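Local coordinates for protein xylan esterase 1 (Thermoanaerobacterium sp. 'JW/SL YS485', PDB 3FCY) that probably removes acetyl groups from xylan as a calcium-binding carbohydrate esterase of family CE7, built on the alpha/beta hydrolase fold, at residues A[54-59]-A[171-176]; A[109-114]-A[128-133]; A[244-247]-A[253-256]; A[323-326]-A[330-333]. All blocks are in the same frame, centred on the assembly; numbering follows the deposited sequence.

Interaction 1: A[54-59]-A[171-176]; sequences WNRALD and DADNML
R56 leaves a regular turn of helix 50-62 toward D173, which sits in the short 3-10 segment 172-174 just before helix 176-192. The two side chains cross at about a right angle and form a salt bridge through one arginine nitrogen. NH1 of R56 lies 2.7 Å from OD2 of D173, and the same NH1 lies 2.9 Å from D173 OD1. The carboxylate therefore straddles a single nitrogen at the edge of the guanidinium, with the two planes turned 40° apart. Both hydrogen bonds are weak, that to OD2 bent to 118°, so charge attraction probably does most of the holding. A bend at chi3 (-46°) swings the guanidinium of R56 so that NH1 meets the carboxylate. In this alpha/beta hydrolase the pair fastens helix 50-62, near the N terminus, to the loop that follows strand 136-140. The long arginine supplies the reach across the surface, whereas the short side chain of D173 holds its carboxylate close to the 3-10 backbone. D171 shapes the turn as an Asx turn, its OD2 accepting from the backbone N of D173 at 3.0 Å. D173 further touches R178 of helix 176-192.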
loop_
_atom_site.group_PDB
_atom_site.type_symbol
_atom_site.label_atom_id
_atom_site.label_comp_id
_atom_site.label_asym_id
_atom_site.label_seq_id
_atom_site.Cartn_x
_atom_site.Cartn_y
_atom_site.Cartn_z
ATOM N N TRP A 54 23.104 -30.830 -20.504
ATOM C CA TRP A 54 22.292 -31.726 -19.692
ATOM C C TRP A 54 22.690 -33.197 -19.744
ATOM O O TRP A 54 22.543 -33.910 -18.749
ATOM C CB TRP A 54 20.810 -31.545 -20.033
ATOM C CG TRP A 54 20.256 -30.343 -19.357
ATOM C CD1 TRP A 54 19.905 -29.157 -19.934
ATOM C CD2 TRP A 54 20.079 -30.174 -17.945
ATOM N NE1 TRP A 54 19.521 -28.255 -18.964
ATOM C CE2 TRP A 54 19.619 -28.855 -17.736
ATOM C CE3 TRP A 54 20.270 -31.010 -16.836
ATOM C CZ2 TRP A 54 19.346 -28.349 -16.458
ATOM C CZ3 TRP A 54 19.999 -30.505 -15.560
ATOM C CH2 TRP A 54 19.542 -29.186 -15.386
ATOM N N ASN A 55 23.195 -33.662 -20.886
ATOM C CA ASN A 55 23.627 -35.056 -20.964
ATOM C C ASN A 55 24.814 -35.221 -20.026
ATOM O O ASN A 55 24.984 -36.258 -19.388
ATOM C CB ASN A 55 24.033 -35.433 -22.390
ATOM C CG ASN A 55 22.847 -35.534 -23.320
ATOM O OD1 ASN A 55 21.762 -35.952 -22.910
ATOM N ND2 ASN A 55 23.046 -35.165 -24.583
ATOM N N ARG A 56 25.630 -34.174 -19.945
ATOM C CA ARG A 56 26.802 -34.155 -19.078
ATOM C C ARG A 56 26.347 -34.181 -17.618
ATOM O O ARG A 56 26.878 -34.937 -16.800
ATOM C CB ARG A 56 27.602 -32.882 -19.347
ATOM C CG ARG A 56 28.860 -32.699 -18.515
ATOM C CD ARG A 56 29.332 -31.258 -18.651
ATOM N NE ARG A 56 29.304 -30.835 -20.049
ATOM C CZ ARG A 56 29.053 -29.596 -20.453
ATOM N NH1 ARG A 56 28.806 -28.643 -19.566
ATOM N NH2 ARG A 56 29.029 -29.314 -21.748
ATOM N N ALA A 57 25.355 -33.350 -17.302
ATOM C CA ALA A 57 24.815 -33.259 -15.946
ATOM C C ALA A 57 24.254 -34.602 -15.493
ATOM O O ALA A 57 24.503 -35.041 -14.371
ATOM C CB ALA A 57 23.723 -32.191 -15.889
ATOM N N LEU A 58 23.485 -35.243 -16.368
ATOM C CA LEU A 58 22.901 -36.541 -16.054
ATOM C C LEU A 58 23.996 -37.572 -15.796
ATOM O O LEU A 58 23.857 -38.428 -14.919
ATOM C CB LEU A 58 21.981 -37.003 -17.192
ATOM C CG LEU A 58 20.637 -36.268 -17.254
ATOM C CD1 LEU A 58 19.831 -36.749 -18.448
ATOM C CD2 LEU A 58 19.868 -36.507 -15.959
ATOM N N ASP A 59 25.086 -37.487 -16.555
ATOM C CA ASP A 59 26.209 -38.403 -16.368
ATOM C C ASP A 59 26.767 -38.233 -14.960
ATOM O O ASP A 59 27.010 -39.213 -14.258
ATOM C CB ASP A 59 27.314 -38.118 -17.391
ATOM C CG ASP A 59 27.023 -38.724 -18.747
ATOM O OD1 ASP A 59 27.744 -38.396 -19.716
ATOM O OD2 ASP A 59 26.078 -39.537 -18.843
ATOM N N ASP A 171 30.914 -21.110 -13.425
ATOM C CA ASP A 171 30.748 -21.939 -14.616
ATOM C C ASP A 171 29.305 -22.436 -14.684
ATOM O O ASP A 171 28.701 -22.736 -13.653
ATOM C CB ASP A 171 31.689 -23.141 -14.583
ATOM C CG ASP A 171 31.615 -23.962 -15.858
ATOM O OD1 ASP A 171 32.113 -23.485 -16.901
ATOM O OD2 ASP A 171 31.048 -25.075 -15.825
ATOM N N ALA A 172 28.754 -22.526 -15.891
ATOM C CA ALA A 172 27.373 -22.979 -16.065
ATOM C C ALA A 172 27.074 -24.292 -15.339
ATOM O O ALA A 172 25.969 -24.484 -14.821
ATOM C CB ALA A 172 27.050 -23.121 -17.550
ATOM N N ASP A 173 28.054 -25.191 -15.295
ATOM C CA ASP A 173 27.863 -26.481 -14.634
ATOM C C ASP A 173 27.774 -26.366 -13.109
ATOM O O ASP A 173 27.545 -27.363 -12.426
ATOM C CB ASP A 173 28.999 -27.451 -14.999
ATOM C CG ASP A 173 28.991 -27.852 -16.472
ATOM O OD1 ASP A 173 29.847 -28.674 -16.861
ATOM O OD2 ASP A 173 28.142 -27.356 -17.243
ATOM N N ASN A 174 27.957 -25.159 -12.576
ATOM C CA ASN A 174 27.896 -24.951 -11.128
ATOM C C ASN A 174 26.647 -24.185 -10.694
ATOM O O ASN A 174 26.533 -23.759 -9.538
ATOM C CB ASN A 174 29.146 -24.211 -10.636
ATOM C CG ASN A 174 30.428 -24.972 -10.931
ATOM O OD1 ASN A 174 30.507 -26.187 -10.727
ATOM N ND2 ASN A 174 31.447 -24.256 -11.400
ATOM N N MET A 175 25.711 -24.005 -11.620
ATOM C CA MET A 175 24.474 -23.298 -11.305
ATOM C C MET A 175 23.652 -24.178 -10.368
ATOM O O MET A 175 23.408 -25.347 -10.658
ATOM C CB MET A 175 23.723 -22.983 -12.595
ATOM C CG MET A 175 24.451 -21.939 -13.434
ATOM S SD MET A 175 23.757 -21.687 -15.065
ATOM C CE MET A 175 22.329 -20.681 -14.677
ATOM N N LEU A 176 23.239 -23.614 -9.236
ATOM C CA LEU A 176 22.495 -24.370 -8.236
ATOM C C LEU A 176 21.219 -25.068 -8.707
ATOM O O LEU A 176 20.968 -26.201 -8.309
ATOM C CB LEU A 176 22.176 -23.486 -7.024
ATOM C CG LEU A 176 21.455 -24.191 -5.873
ATOM C CD1 LEU A 176 22.271 -25.392 -5.405
ATOM C CD2 LEU A 176 21.230 -23.215 -4.719
#

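Interaction 2: A[109-114]-A[128-133]; sequences PALIRF and LNYVAA
L111 and Y130 meet methyl to ring face. The CD2 of L111 stands over the centre of the Y130 ring, 3.6 Å from the centroid and only 10° off the ring normal, a nearly ideal CH-pi contact. Because the methyl is so well centred, all the ring carbons from CG to CZ lie at similar range, CD1 of Y130 being 3.7 Å from L111 CD2. On strand 108-114, L111 holds its CG anti to the backbone N (chi1 169°), which turns the branched end toward the short, weakly bonded helix 128-131. M205, M338 and M341 also touch this pair, making an apolar setting for leucine and tyrosine. R113, two residues along the same face of the strand, approaches the ring obliquely, its NH2 4.2 Å from CE1 of Y130. R113 NE gives a hydrogen bond to a water, 2.8 Å away, which is bonded in turn to N129 OD1 at 2.8 Å. An alanine in place of Y130 is likely to leave L111 CD2 without its aromatic platform and open a gap between strand and helix. The contact joins the first strand and the helix of a beta-alpha-beta unit that returns through strand 136-140, and N129 beside it makes a weak hydrogen bond to N125 of a second subunit. Its chemistry is divided: L111 and Y130 are held by dispersion and CH-pi contact, while the water links R113 NE to N129 OD1, with no direct hydrogen bond between the two segments.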
loop_
_atom_site.group_PDB
_atom_site.type_symbol
_atom_site.label_atom_id
_atom_site.label_comp_id
_atom_site.label_asym_id
_atom_site.label_seq_id
_atom_site.Cartn_x
_atom_site.Cartn_y
_atom_site.Cartn_z
ATOM N N PRO A 109 1.400 -47.432 -7.641
ATOM C CA PRO A 109 1.903 -46.132 -8.097
ATOM C C PRO A 109 2.564 -45.324 -6.990
ATOM O O PRO A 109 2.412 -45.619 -5.800
ATOM C CB PRO A 109 0.646 -45.434 -8.630
ATOM C CG PRO A 109 -0.246 -46.577 -9.026
ATOM C CD PRO A 109 -0.050 -47.535 -7.879
ATOM N N ALA A 110 3.299 -44.296 -7.396
ATOM C CA ALA A 110 3.970 -43.415 -6.454
ATOM C C ALA A 110 3.854 -41.987 -6.969
ATOM O O ALA A 110 3.790 -41.747 -8.180
ATOM C CB ALA A 110 5.441 -43.809 -6.310
ATOM N N LEU A 111 3.803 -41.043 -6.039
ATOM C CA LEU A 111 3.718 -39.635 -6.387
ATOM C C LEU A 111 4.873 -38.906 -5.715
ATOM O O LEU A 111 5.150 -39.134 -4.537
ATOM C CB LEU A 111 2.391 -39.037 -5.903
ATOM C CG LEU A 111 2.274 -37.501 -5.972
ATOM C CD1 LEU A 111 2.215 -37.039 -7.423
ATOM C CD2 LEU A 111 1.018 -37.051 -5.237
ATOM N N ILE A 112 5.550 -38.044 -6.466
ATOM C CA ILE A 112 6.650 -37.262 -5.916
ATOM C C ILE A 112 6.254 -35.786 -5.973
ATOM O O ILE A 112 6.056 -35.228 -7.054
ATOM C CB ILE A 112 7.957 -37.449 -6.717
ATOM C CG1 ILE A 112 8.319 -38.936 -6.804
ATOM C CG2 ILE A 112 9.092 -36.691 -6.030
ATOM C CD1 ILE A 112 9.531 -39.221 -7.695
ATOM N N ARG A 113 6.123 -35.162 -4.807
ATOM C CA ARG A 113 5.750 -33.753 -4.739
ATOM C C ARG A 113 6.966 -32.850 -4.571
ATOM O O ARG A 113 7.930 -33.200 -3.886
ATOM C CB ARG A 113 4.786 -33.505 -3.571
ATOM C CG ARG A 113 3.324 -33.788 -3.860
ATOM C CD ARG A 113 2.484 -33.467 -2.624
ATOM N NE ARG A 113 1.049 -33.396 -2.898
ATOM C CZ ARG A 113 0.468 -32.440 -3.620
ATOM N NH1 ARG A 113 1.196 -31.463 -4.148
ATOM N NH2 ARG A 113 -0.847 -32.449 -3.801
ATOM N N PHE A 114 6.905 -31.687 -5.211
ATOM C CA PHE A 114 7.962 -30.685 -5.136
ATOM C C PHE A 114 7.308 -29.409 -4.610
ATOM O O PHE A 114 6.168 -29.101 -4.962
ATOM C CB PHE A 114 8.586 -30.492 -6.519
ATOM C CG PHE A 114 9.272 -31.730 -7.038
ATOM C CD1 PHE A 114 10.336 -32.294 -6.334
ATOM C CD2 PHE A 114 8.840 -32.348 -8.210
ATOM C CE1 PHE A 114 10.963 -33.459 -6.787
ATOM C CE2 PHE A 114 9.461 -33.518 -8.677
ATOM C CZ PHE A 114 10.523 -34.073 -7.962
ATOM N N LEU A 128 -1.254 -37.705 2.968
ATOM C CA LEU A 128 -2.009 -38.944 3.122
ATOM C C LEU A 128 -3.232 -39.093 2.225
ATOM O O LEU A 128 -3.812 -40.176 2.150
ATOM C CB LEU A 128 -2.429 -39.120 4.586
ATOM C CG LEU A 128 -1.281 -39.204 5.598
ATOM C CD1 LEU A 128 -1.851 -39.297 7.014
ATOM C CD2 LEU A 128 -0.398 -40.416 5.278
ATOM N N ASN A 129 -3.636 -38.026 1.546
ATOM C CA ASN A 129 -4.792 -38.135 0.665
ATOM C C ASN A 129 -4.469 -39.105 -0.471
ATOM O O ASN A 129 -5.334 -39.861 -0.908
ATOM C CB ASN A 129 -5.205 -36.756 0.128
ATOM C CG ASN A 129 -4.111 -36.076 -0.670
ATOM O OD1 ASN A 129 -2.926 -36.253 -0.402
ATOM N ND2 ASN A 129 -4.511 -35.268 -1.643
ATOM N N TYR A 130 -3.223 -39.103 -0.940
ATOM C CA TYR A 130 -2.839 -40.035 -1.996
ATOM C C TYR A 130 -2.494 -41.404 -1.413
ATOM O O TYR A 130 -2.600 -42.424 -2.098
ATOM C CB TYR A 130 -1.664 -39.494 -2.816
ATOM C CG TYR A 130 -2.098 -38.490 -3.858
ATOM C CD1 TYR A 130 -2.227 -37.137 -3.539
ATOM C CD2 TYR A 130 -2.425 -38.901 -5.152
ATOM C CE1 TYR A 130 -2.671 -36.215 -4.484
ATOM C CE2 TYR A 130 -2.872 -37.990 -6.106
ATOM C CZ TYR A 130 -2.992 -36.646 -5.763
ATOM O OH TYR A 130 -3.417 -35.734 -6.699
ATOM N N VAL A 131 -2.084 -41.435 -0.149
ATOM C CA VAL A 131 -1.774 -42.708 0.490
ATOM C C VAL A 131 -3.104 -43.456 0.609
ATOM O O VAL A 131 -3.152 -44.680 0.511
ATOM C CB VAL A 131 -1.150 -42.510 1.899
ATOM C CG1 VAL A 131 -0.992 -43.859 2.600
ATOM C CG2 VAL A 131 0.217 -41.834 1.772
ATOM N N ALA A 132 -4.186 -42.707 0.811
ATOM C CA ALA A 132 -5.513 -43.307 0.911
ATOM C C ALA A 132 -5.822 -44.036 -0.394
ATOM O O ALA A 132 -6.587 -45.001 -0.413
ATOM C CB ALA A 132 -6.567 -42.234 1.167
ATOM N N ALA A 133 -5.220 -43.564 -1.482
ATOM C CA ALA A 133 -5.425 -44.160 -2.795
ATOM C C ALA A 133 -4.430 -45.285 -3.054
ATOM O O ALA A 133 -4.357 -45.808 -4.164
ATOM C CB ALA A 133 -5.304 -43.095 -3.878
HETATM O O HOH W 1 -1.128 -34.323 -1.321
#

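Interaction 3: A[244-247]-A[253-256]; sequences DLAK and ITDY
T254 sets its hydroxyl by a chi1 of -74°, with OG1 anti to the carbonyl carbon and CG2 anti to the backbone N, and this aims OG1 at A246. A246 in turn is the centre of an inverse gamma turn, its phi of -74° and psi of 64° turning the chain so that its carbonyl faces the next helix. The turn belongs to the loop between helix 237-242, which ends in a Schellman motif with D244 as its C-prime residue, and helix 251-260, on which T254 lies. The loop is thus tied back to the first turn of the helix it leads into. Alanine fits here because its side chain ends at CB, which already lies 3.2 Å from T254 OG1, so nothing further has to be fitted in toward the helix. I253 adds a looser apolar contact, its CB 4.5 Å from that of A246, and also touches Y237 of the preceding helix. Threonine brings a short side chain that holds OG1 near the backbone with few torsions to fix, so the donor is already set; T254 packs as well on D324 of a third subunit. The bond itself has T254 OG1 as donor, 2.7 Å from A246 O, in the carbonyl plane and on a lone pair of that oxygen.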
loop_
_atom_site.group_PDB
_atom_site.type_symbol
_atom_site.label_atom_id
_atom_site.label_comp_id
_atom_site.label_asym_id
_atom_site.label_seq_id
_atom_site.Cartn_x
_atom_site.Cartn_y
_atom_site.Cartn_z
ATOM N N ASP A 244 8.222 -6.266 -17.401
ATOM C CA ASP A 244 8.499 -5.452 -16.217
ATOM C C ASP A 244 7.928 -6.173 -14.998
ATOM O O ASP A 244 7.405 -5.548 -14.075
ATOM C CB ASP A 244 7.860 -4.058 -16.326
ATOM C CG ASP A 244 8.511 -3.187 -17.393
ATOM O OD1 ASP A 244 9.712 -3.375 -17.689
ATOM O OD2 ASP A 244 7.819 -2.290 -17.923
ATOM N N LEU A 245 8.034 -7.498 -15.005
ATOM C CA LEU A 245 7.520 -8.319 -13.915
ATOM C C LEU A 245 8.627 -9.089 -13.205
ATOM O O LEU A 245 8.357 -10.001 -12.419
ATOM C CB LEU A 245 6.462 -9.289 -14.461
ATOM C CG LEU A 245 4.993 -9.027 -14.109
ATOM C CD1 LEU A 245 4.759 -7.562 -13.830
ATOM C CD2 LEU A 245 4.106 -9.523 -15.244
ATOM N N ALA A 246 9.875 -8.732 -13.497
ATOM C CA ALA A 246 11.014 -9.373 -12.852
ATOM C C ALA A 246 11.051 -8.837 -11.423
ATOM O O ALA A 246 11.985 -8.139 -11.021
ATOM C CB ALA A 246 12.313 -9.033 -13.585
ATOM N N LYS A 247 10.000 -9.152 -10.680
ATOM C CA LYS A 247 9.856 -8.735 -9.294
ATOM C C LYS A 247 9.183 -9.875 -8.543
ATOM O O LYS A 247 8.931 -10.941 -9.115
ATOM C CB LYS A 247 9.015 -7.453 -9.201
ATOM C CG LYS A 247 7.611 -7.557 -9.789
ATOM C CD LYS A 247 6.906 -6.202 -9.748
ATOM C CE LYS A 247 5.534 -6.236 -10.419
ATOM N NZ LYS A 247 4.539 -7.109 -9.720
ATOM N N ILE A 253 16.385 -11.471 -10.584
ATOM C CA ILE A 253 16.882 -11.226 -11.935
ATOM C C ILE A 253 17.136 -9.728 -12.086
ATOM O O ILE A 253 18.120 -9.312 -12.699
ATOM C CB ILE A 253 15.873 -11.683 -12.998
ATOM C CG1 ILE A 253 15.783 -13.211 -12.991
ATOM C CG2 ILE A 253 16.289 -11.165 -14.368
ATOM C CD1 ILE A 253 14.696 -13.760 -13.877
ATOM N N THR A 254 16.239 -8.925 -11.521
ATOM C CA THR A 254 16.384 -7.472 -11.557
ATOM C C THR A 254 17.573 -7.083 -10.673
ATOM O O THR A 254 18.400 -6.258 -11.068
ATOM C CB THR A 254 15.104 -6.766 -11.046
ATOM O OG1 THR A 254 14.083 -6.854 -12.046
ATOM C CG2 THR A 254 15.378 -5.288 -10.730
ATOM N N ASP A 255 17.667 -7.688 -9.488
ATOM C CA ASP A 255 18.772 -7.392 -8.576
ATOM C C ASP A 255 20.103 -7.676 -9.261
ATOM O O ASP A 255 21.055 -6.900 -9.145
ATOM C CB ASP A 255 18.698 -8.247 -7.305
ATOM C CG ASP A 255 17.502 -7.908 -6.425
ATOM O OD1 ASP A 255 16.861 -6.860 -6.645
ATOM O OD2 ASP A 255 17.216 -8.697 -5.502
ATOM N N TYR A 256 20.169 -8.801 -9.966
ATOM C CA TYR A 256 21.393 -9.173 -10.658
ATOM C C TYR A 256 21.868 -8.085 -11.616
ATOM O O TYR A 256 23.014 -7.644 -11.546
ATOM C CB TYR A 256 21.214 -10.470 -11.445
ATOM C CG TYR A 256 22.486 -10.854 -12.152
ATOM C CD1 TYR A 256 23.521 -11.492 -11.467
ATOM C CD2 TYR A 256 22.695 -10.501 -13.483
ATOM C CE1 TYR A 256 24.734 -11.763 -12.090
ATOM C CE2 TYR A 256 23.907 -10.767 -14.116
ATOM C CZ TYR A 256 24.920 -11.396 -13.415
ATOM O OH TYR A 256 26.118 -11.653 -14.041
#

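Interaction 4: A[323-326]-A[330-333]; sequences PDYG and MRGF
Y325 and M330 make the apolar half of this contact, their side chains sliding past each other in opposite directions. CG of M330 packs 3.6 Å from Y325 CG, and CB of M330 lies over one ring face, displaced toward the rim. An off-centre CH-pi contact follows, M330 CA standing 4.2 Å from the centroid of the Y325 ring. The flexible methionine chain then bends at both chi2 and chi3, which puts CE 3.4 Å from G326 O. The second group of contacts is at the phenol end, where R331 crosses the tyrosine at about a right angle, closest through its aliphatic stem, with CG 3.2 Å from Y325 OH. The hydroxyl is hydrogen-bonded to R258 O of a fourth subunit, whose R258 also makes a cation-pi contact with the ring, and R331 NH2 to S119 OG of a second subunit. With a leucine here, M330 would probably lose its ring cover, and R258 of that neighbour both its hydroxyl partner and its cation-pi contact. Tyrosine suits the place because its ring can pack on M330 and still serve another chain. Together the two segments bracket H327, the predicted charge-relay histidine, and G326 lies close to the predicted relay residue D298, an arrangement consistent with the histidine loop of an alpha/beta hydrolase, set between the last strand, 317-322, and helix 333-342.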
loop_
_atom_site.group_PDB
_atom_site.type_symbol
_atom_site.label_atom_id
_atom_site.label_comp_id
_atom_site.label_asym_id
_atom_site.label_seq_id
_atom_site.Cartn_x
_atom_site.Cartn_y
_atom_site.Cartn_z
ATOM N N PRO A 323 -9.358 -17.721 -15.283
ATOM C CA PRO A 323 -9.364 -16.276 -15.531
ATOM C C PRO A 323 -9.243 -15.365 -14.313
ATOM O O PRO A 323 -8.521 -14.373 -14.351
ATOM C CB PRO A 323 -10.682 -16.063 -16.275
ATOM C CG PRO A 323 -10.829 -17.346 -17.049
ATOM C CD PRO A 323 -10.476 -18.372 -15.991
ATOM N N ASP A 324 -9.929 -15.710 -13.231
ATOM C CA ASP A 324 -9.925 -14.862 -12.042
ATOM C C ASP A 324 -8.949 -15.241 -10.943
ATOM O O ASP A 324 -9.020 -14.700 -9.838
ATOM C CB ASP A 324 -11.342 -14.808 -11.473
ATOM C CG ASP A 324 -12.381 -14.643 -12.558
ATOM O OD1 ASP A 324 -12.385 -13.587 -13.227
ATOM O OD2 ASP A 324 -13.182 -15.577 -12.756
ATOM N N TYR A 325 -8.036 -16.160 -11.232
ATOM C CA TYR A 325 -7.069 -16.568 -10.224
ATOM C C TYR A 325 -5.666 -16.069 -10.520
ATOM O O TYR A 325 -5.296 -15.869 -11.679
ATOM C CB TYR A 325 -7.043 -18.095 -10.081
ATOM C CG TYR A 325 -8.219 -18.661 -9.315
ATOM C CD1 TYR A 325 -9.477 -18.776 -9.909
ATOM C CD2 TYR A 325 -8.073 -19.071 -7.989
ATOM C CE1 TYR A 325 -10.564 -19.287 -9.195
ATOM C CE2 TYR A 325 -9.149 -19.580 -7.270
ATOM C CZ TYR A 325 -10.388 -19.686 -7.875
ATOM O OH TYR A 325 -11.444 -20.200 -7.162
ATOM N N GLY A 326 -4.903 -15.857 -9.451
ATOM C CA GLY A 326 -3.527 -15.411 -9.575
ATOM C C GLY A 326 -2.597 -16.555 -9.192
ATOM O O GLY A 326 -2.872 -17.713 -9.516
ATOM N N MET A 330 -6.126 -23.180 -7.326
ATOM C CA MET A 330 -7.367 -22.902 -8.040
ATOM C C MET A 330 -8.453 -23.915 -7.688
ATOM O O MET A 330 -8.272 -25.121 -7.864
ATOM C CB MET A 330 -7.092 -22.875 -9.543
ATOM C CG MET A 330 -6.294 -21.634 -9.967
ATOM S SD MET A 330 -5.003 -21.958 -11.183
ATOM C CE MET A 330 -3.741 -20.759 -10.677
ATOM N N ARG A 331 -9.579 -23.412 -7.186
ATOM C CA ARG A 331 -10.679 -24.273 -6.768
ATOM C C ARG A 331 -11.059 -25.330 -7.792
ATOM O O ARG A 331 -11.297 -25.034 -8.966
ATOM C CB ARG A 331 -11.913 -23.437 -6.394
ATOM C CG ARG A 331 -11.770 -22.665 -5.079
ATOM C CD ARG A 331 -13.058 -21.920 -4.736
ATOM N NE ARG A 331 -12.890 -20.971 -3.634
ATOM C CZ ARG A 331 -12.746 -21.310 -2.357
ATOM N NH1 ARG A 331 -12.746 -22.587 -1.997
ATOM N NH2 ARG A 331 -12.612 -20.366 -1.432
ATOM N N GLY A 332 -11.100 -26.574 -7.326
ATOM C CA GLY A 332 -11.448 -27.681 -8.191
ATOM C C GLY A 332 -10.268 -28.367 -8.853
ATOM O O GLY A 332 -10.334 -29.567 -9.128
ATOM N N PHE A 333 -9.182 -27.637 -9.103
ATOM C CA PHE A 333 -8.032 -28.250 -9.764
ATOM C C PHE A 333 -7.427 -29.404 -8.981
ATOM O O PHE A 333 -6.985 -30.392 -9.569
ATOM C CB PHE A 333 -6.926 -27.237 -10.049
ATOM C CG PHE A 333 -5.829 -27.798 -10.909
ATOM C CD1 PHE A 333 -6.015 -27.942 -12.281
ATOM C CD2 PHE A 333 -4.647 -28.258 -10.338
ATOM C CE1 PHE A 333 -5.039 -28.543 -13.076
ATOM C CE2 PHE A 333 -3.662 -28.859 -11.123
ATOM C CZ PHE A 333 -3.860 -29.003 -12.496
#

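In the fold
Interaction 1 is the one surface contact and the one that depends on a salt bridge; interactions 2 and 3 are buried and interaction 4 partly so. No two of them share a helix or strand, and none touches another. By sequence, interaction 2 is nested within the loop closed by interaction 1, though on the opposite side of the chain's centre, while interactions 3 and 4 follow in series. Interaction 2 uses a methyl from a strand of the central sheet over an aromatic face, interaction 3 a single hydroxyl-to-carbonyl bond in a short helix-to-helix loop. Interaction 4, nearest the predicted catalytic residues, mixes apolar packing with subunit contacts, and it shares the second subunit with interaction 2.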